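Local coordinates for conserved hypothetical protein (PDB 2FB6), which is of unknown function and folds as a small alpha/beta domain built on a five-stranded parallel sheet, at residues Y29-K34 against Q61-E66; A49-V54 against E82-A87. All coordinates share one frame; numbering follows the deposited sequence. Where two conformers were deposited one is given.

Contact 1. Residues Y29-K34 against Q61-E66; sequences YALNSK and QTEILE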
loop_
_atom_site.group_PDB
_atom_site.type_symbol
_atom_site.label_atom_id
_atom_site.label_comp_id
_atom_site.label_asym_id
_atom_site.label_seq_id
_atom_site.Cartn_x
_atom_site.Cartn_y
_atom_site.Cartn_z
ATOM N N TYR A 29 -9.187 6.825 -4.113
ATOM C CA TYR A 29 -9.066 7.719 -2.965
ATOM C C TYR A 29 -7.596 8.045 -2.678
ATOM O O TYR A 29 -7.260 9.196 -2.392
ATOM C CB TYR A 29 -9.745 7.120 -1.743
ATOM C CG TYR A 29 -9.649 8.027 -0.535
ATOM C CD1 TYR A 29 -10.245 9.297 -0.531
ATOM C CD2 TYR A 29 -8.971 7.612 0.620
ATOM C CE1 TYR A 29 -10.161 10.136 0.592
ATOM C CE2 TYR A 29 -8.886 8.443 1.730
ATOM C CZ TYR A 29 -9.470 9.692 1.715
ATOM O OH TYR A 29 -9.344 10.490 2.839
ATOM N N ALA A 30 -6.723 7.052 -2.783
ATOM C CA ALA A 30 -5.321 7.283 -2.467
ATOM C C ALA A 30 -4.700 8.274 -3.460
ATOM O O ALA A 30 -4.021 9.257 -3.065
ATOM C CB ALA A 30 -4.556 5.971 -2.447
ATOM N N LEU A 31 -4.962 8.054 -4.747
ATOM C CA LEU A 31 -4.389 8.927 -5.785
ATOM C C LEU A 31 -4.888 10.355 -5.670
ATOM O O LEU A 31 -4.099 11.317 -5.730
ATOM C CB LEU A 31 -4.672 8.381 -7.188
ATOM C CG LEU A 31 -3.724 7.287 -7.637
ATOM C CD1 LEU A 31 -4.333 6.513 -8.792
ATOM C CD2 LEU A 31 -2.383 7.934 -8.033
ATOM N N ASN A 32 -6.199 10.510 -5.509
ATOM C CA ASN A 32 -6.762 11.855 -5.413
ATOM C C ASN A 32 -6.301 12.549 -4.142
ATOM O O ASN A 32 -5.971 13.744 -4.161
ATOM C CB ASN A 32 -8.283 11.814 -5.504
ATOM C CG ASN A 32 -8.761 11.777 -6.939
ATOM O OD1 ASN A 32 -9.015 12.820 -7.532
ATOM N ND2 ASN A 32 -8.853 10.575 -7.521
ATOM N N SER A 33 -6.268 11.800 -3.039
ATOM C CA SER A 33 -5.786 12.350 -1.772
ATOM C C SER A 33 -4.377 12.895 -1.899
ATOM O O SER A 33 -4.086 13.993 -1.386
ATOM C CB SER A 33 -5.803 11.301 -0.658
ATOM O OG SER A 33 -7.115 11.001 -0.259
ATOM N N LYS A 34 -3.499 12.111 -2.529
ATOM C CA LYS A 34 -2.096 12.502 -2.668
ATOM C C LYS A 34 -1.961 13.689 -3.614
ATOM O O LYS A 34 -1.293 14.678 -3.301
ATOM C CB LYS A 34 -1.248 11.324 -3.162
ATOM C CG LYS A 34 0.249 11.597 -3.216
ATOM C CD LYS A 34 0.858 11.746 -1.827
ATOM C CE LYS A 34 2.319 12.163 -1.919
ATOM N NZ LYS A 34 2.954 12.299 -0.582
ATOM N N GLN A 61 -1.214 -3.513 -11.781
ATOM C CA GLN A 61 0.155 -2.972 -11.845
ATOM C C GLN A 61 0.202 -1.547 -12.391
ATOM O O GLN A 61 0.970 -0.726 -11.909
ATOM C CB GLN A 61 1.069 -3.910 -12.635
ATOM C CG GLN A 61 1.192 -5.245 -11.943
ATOM C CD GLN A 61 1.993 -6.245 -12.713
ATOM O OE1 GLN A 61 2.465 -5.973 -13.815
ATOM N NE2 GLN A 61 2.145 -7.426 -12.135
ATOM N N THR A 62 -0.608 -1.256 -13.404
ATOM C CA THR A 62 -0.682 0.106 -13.918
ATOM C C THR A 62 -1.073 1.094 -12.827
ATOM O O THR A 62 -0.471 2.166 -12.738
ATOM C CB THR A 62 -1.650 0.155 -15.114
ATOM O OG1 THR A 62 -1.187 -0.797 -16.068
ATOM C CG2 THR A 62 -1.704 1.559 -15.768
ATOM N N GLU A 63 -2.054 0.738 -11.991
ATOM C CA GLU A 63 -2.430 1.604 -10.862
ATOM C C GLU A 63 -1.288 1.761 -9.866
ATOM O O GLU A 63 -1.049 2.852 -9.363
ATOM C CB GLU A 63 -3.639 1.060 -10.093
ATOM C CG GLU A 63 -4.962 1.180 -10.776
ATOM C CD GLU A 63 -5.347 2.608 -11.125
ATOM O OE1 GLU A 63 -5.165 3.531 -10.300
ATOM O OE2 GLU A 63 -5.859 2.796 -12.241
ATOM N N ILE A 64 -0.591 0.663 -9.575
ATOM C CA ILE A 64 0.549 0.691 -8.652
ATOM C C ILE A 64 1.573 1.720 -9.122
ATOM O O ILE A 64 2.071 2.522 -8.329
ATOM C CB ILE A 64 1.234 -0.701 -8.576
ATOM C CG1 ILE A 64 0.332 -1.729 -7.868
ATOM C CG2 ILE A 64 2.645 -0.628 -7.925
ATOM C CD1 ILE A 64 0.092 -1.460 -6.377
ATOM N N LEU A 65 1.884 1.682 -10.422
ATOM C CA LEU A 65 2.874 2.592 -10.983
ATOM C C LEU A 65 2.434 4.052 -10.882
ATOM O O LEU A 65 3.245 4.925 -10.540
ATOM C CB LEU A 65 3.218 2.199 -12.422
ATOM C CG LEU A 65 3.799 0.783 -12.564
ATOM C CD1 LEU A 65 3.999 0.444 -14.043
ATOM C CD2 LEU A 65 5.096 0.572 -11.767
ATOM N N GLU A 66 1.154 4.317 -11.143
ATOM C CA GLU A 66 0.636 5.682 -11.018
ATOM C C GLU A 66 0.698 6.138 -9.572
ATOM O O GLU A 66 1.059 7.289 -9.294
ATOM C CB GLU A 66 -0.795 5.824 -11.556
ATOM C CG GLU A 66 -1.255 7.296 -11.673
ATOM C CD GLU A 66 -2.710 7.458 -12.086
ATOM O OE1 GLU A 66 -3.328 6.458 -12.499
ATOM O OE2 GLU A 66 -3.251 8.590 -11.983
#
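The side chain of L31 overlaps the carboxylate ends of E63 and E66, which sit one turn apart on the facing helix. Its two methyl branches share the work. CD1 meets the charged groups, with L31 CD1 3.4 Å from E63 OE1 and 3.8 Å from E66 CD. CD2 meets the inner part of E66 and its backbone. L31 CD2 lies 3.7 Å from E66 O and 3.9 Å from E66 CG. The L31 and E66 side chains run roughly at right angles to each other.

The two glutamates arrive differently. E66 has CG anti to its backbone N (chi1 -169°), and the chain then runs straight out, which brings its carbon stem as well as its carboxylate up to the leucine. E63 folds back at chi2 (-59°), and this bend brings OE1 up to L31 CD1. Neither CB points at the opposite helix, but both side chains end closer to it. E66 was modelled in two conformers, so its side-chain distances hold for one of them. All these contacts are van der Waals in kind. The methyls of L31 lie against CG and CD of E66 but against the oxygen OE1 of E63, and they offer these carboxylates no donor.

On the far side of the first helix, Y29 O accepts from S33 N and also from S33 OG, the latter at 2.8 Å. The two donors come from opposite faces of the carbonyl plane. S33 OG also stands over one face of the Y29 ring, near its rim.

The contact joins helix 19-36 to helix 58-70. L31 continues along the latter to M67 and S70. Y29 packs on L10 of strand 9-14, S33 and K34 on I42 of strand 41-46, and I64 on W14, so both helices rest against the parallel sheet.

Contact 2. Residues A49-V54 against E82-A87; sequences ASVKLV and ENFGVA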
loop_
_atom_site.group_PDB
_atom_site.type_symbol
_atom_site.label_atom_id
_atom_site.label_comp_id
_atom_site.label_asym_id
_atom_site.label_seq_id
_atom_site.Cartn_x
_atom_site.Cartn_y
_atom_site.Cartn_z
ATOM N N ALA A 49 -4.259 -11.504 0.323
ATOM C CA ALA A 49 -4.679 -11.891 -1.035
ATOM C C ALA A 49 -4.228 -10.858 -2.085
ATOM O O ALA A 49 -3.905 -11.195 -3.226
ATOM C CB ALA A 49 -6.196 -12.098 -1.065
ATOM N N SER A 50 -4.164 -9.604 -1.660
ATOM C CA SER A 50 -3.704 -8.520 -2.522
ATOM C C SER A 50 -2.322 -8.712 -3.145
ATOM O O SER A 50 -2.066 -8.219 -4.244
ATOM C CB SER A 50 -3.695 -7.224 -1.730
ATOM O OG SER A 50 -2.834 -7.360 -0.613
ATOM N N VAL A 51 -1.430 -9.403 -2.439
ATOM C CA VAL A 51 -0.074 -9.584 -2.934
ATOM C C VAL A 51 -0.084 -10.419 -4.219
ATOM O O VAL A 51 0.601 -10.084 -5.191
ATOM C CB VAL A 51 0.836 -10.218 -1.858
ATOM C CG1 VAL A 51 2.187 -10.614 -2.459
ATOM C CG2 VAL A 51 1.073 -9.234 -0.722
ATOM N N LYS A 52 -0.909 -11.462 -4.225
ATOM C CA LYS A 52 -1.087 -12.298 -5.420
ATOM C C LYS A 52 -1.735 -11.496 -6.542
ATOM O O LYS A 52 -1.337 -11.614 -7.701
ATOM C CB LYS A 52 -1.931 -13.538 -5.115
ATOM C CG LYS A 52 -1.186 -14.623 -4.378
ATOM C CD LYS A 52 -2.021 -15.894 -4.297
ATOM C CE LYS A 52 -1.423 -16.876 -3.309
ATOM N NZ LYS A 52 -2.316 -18.053 -3.090
ATOM N N LEU A 53 -2.722 -10.664 -6.205
ATOM C CA LEU A 53 -3.378 -9.840 -7.216
ATOM C C LEU A 53 -2.390 -8.898 -7.916
ATOM O O LEU A 53 -2.347 -8.808 -9.144
ATOM C CB LEU A 53 -4.539 -9.047 -6.610
ATOM C CG LEU A 53 -5.221 -8.077 -7.575
ATOM C CD1 LEU A 53 -5.970 -8.859 -8.668
ATOM C CD2 LEU A 53 -6.140 -7.144 -6.787
ATOM N N VAL A 54 -1.614 -8.165 -7.129
ATOM C CA VAL A 54 -0.660 -7.216 -7.695
ATOM C C VAL A 54 0.371 -7.940 -8.554
ATOM O O VAL A 54 0.743 -7.448 -9.625
ATOM C CB VAL A 54 0.019 -6.383 -6.589
ATOM C CG1 VAL A 54 1.139 -5.560 -7.154
ATOM C CG2 VAL A 54 -1.017 -5.459 -5.927
ATOM N N GLU A 82 7.517 -14.030 -0.399
ATOM C CA GLU A 82 8.321 -15.252 -0.476
ATOM C C GLU A 82 7.434 -16.486 -0.528
ATOM O O GLU A 82 7.717 -17.420 -1.281
ATOM C CB GLU A 82 9.340 -15.311 0.669
ATOM C CG GLU A 82 10.405 -14.241 0.497
ATOM C CD GLU A 82 11.471 -14.280 1.566
ATOM O OE1 GLU A 82 11.362 -15.121 2.478
ATOM O OE2 GLU A 82 12.413 -13.466 1.508
ATOM N N ASN A 83 6.353 -16.497 0.248
ATOM C CA ASN A 83 5.450 -17.652 0.228
ATOM C C ASN A 83 4.703 -17.840 -1.086
ATOM O O ASN A 83 4.447 -18.976 -1.521
ATOM C CB ASN A 83 4.491 -17.615 1.400
ATOM C CG ASN A 83 5.191 -17.901 2.701
ATOM O OD1 ASN A 83 6.213 -18.601 2.725
ATOM N ND2 ASN A 83 4.668 -17.355 3.788
ATOM N N PHE A 84 4.360 -16.720 -1.713
ATOM C CA PHE A 84 3.681 -16.742 -3.004
ATOM C C PHE A 84 4.669 -16.799 -4.179
ATOM O O PHE A 84 4.244 -16.947 -5.334
ATOM C CB PHE A 84 2.747 -15.530 -3.150
ATOM C CG PHE A 84 1.699 -15.408 -2.055
ATOM C CD1 PHE A 84 1.352 -16.497 -1.250
ATOM C CD2 PHE A 84 1.047 -14.191 -1.842
ATOM C CE1 PHE A 84 0.383 -16.369 -0.235
ATOM C CE2 PHE A 84 0.072 -14.049 -0.846
ATOM C CZ PHE A 84 -0.268 -15.137 -0.041
ATOM N N GLY A 85 5.963 -16.635 -3.906
ATOM C CA GLY A 85 7.014 -16.695 -4.934
ATOM C C GLY A 85 7.051 -15.515 -5.908
ATOM O O GLY A 85 7.348 -15.679 -7.110
ATOM N N VAL A 86 6.771 -14.317 -5.390
ATOM C CA VAL A 86 6.638 -13.131 -6.237
ATOM C C VAL A 86 7.492 -11.936 -5.812
ATOM O O VAL A 86 7.289 -10.818 -6.292
ATOM C CB VAL A 86 5.156 -12.686 -6.343
ATOM C CG1 VAL A 86 4.319 -13.776 -6.982
ATOM C CG2 VAL A 86 4.580 -12.301 -4.969
ATOM N N ALA A 87 8.444 -12.148 -4.904
ATOM C CA ALA A 87 9.252 -11.016 -4.440
ATOM C C ALA A 87 9.926 -10.238 -5.574
ATOM O O ALA A 87 9.958 -9.013 -5.540
ATOM C CB ALA A 87 10.273 -11.450 -3.396
#
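A Schellman motif ends helix 78-84, and the side chains on either side of its glycine pack on helix 49-56. G85, with positive phi, is the C-prime residue. V86 N returns to C81 O, and the bond from G85 N to E82 O is weak. F84 comes just before the glycine and V86 just after, and both CB atoms point toward residues 49-54.

K52 lies across one face of the F84 ring. Its chain is extended beyond CG, so it can span the ring. K52 CG sits 3.4 Å from F84 CD2, while K52 CE is over the ring centre, 3.5 Å from the centroid and 12° off the normal. This is a CH-pi contact. K52 NZ reaches past it to 4.6 Å from the same centroid, a cation-pi pair 23° off the normal. K52 has a second conformer, so these CH-pi and cation-pi contacts hold for one of two.

With an alanine at F84, the K52 chain would probably lose the ring face under its CG and CE, and a gap would open beside V51. V51 is buried, and its side chain also touches C80, C81 and L46. V86 precedes helix 87-92 as its N-cap residue. V51 CG1 approaches the F84 ring at its edge, 3.8 Å from F84 CD2, and V51 CG1 also meets V86 CG2 at 3.9 Å.

How the contacts relate
The two contacts are about 19 Å apart, centre to centre, and both are partly buried. In each, apolar residues are buried and a charged one is exposed: L31 against E66 in contact 1, V51 and V86 beside K52 in contact 2. The charges of contact 1 are acidic and meet methyls. In contact 2 an exposed lysine lies over a partly exposed phenylalanine. Contact 1 is helix against helix, whereas contact 2 sets a helix against a helix end and its turn. They use different helices, but 49-56 and 58-70 follow each other in the chain. There the contacts touch: Q61 NE2 is 2.9 Å from V54 O, probably a hydrogen bond.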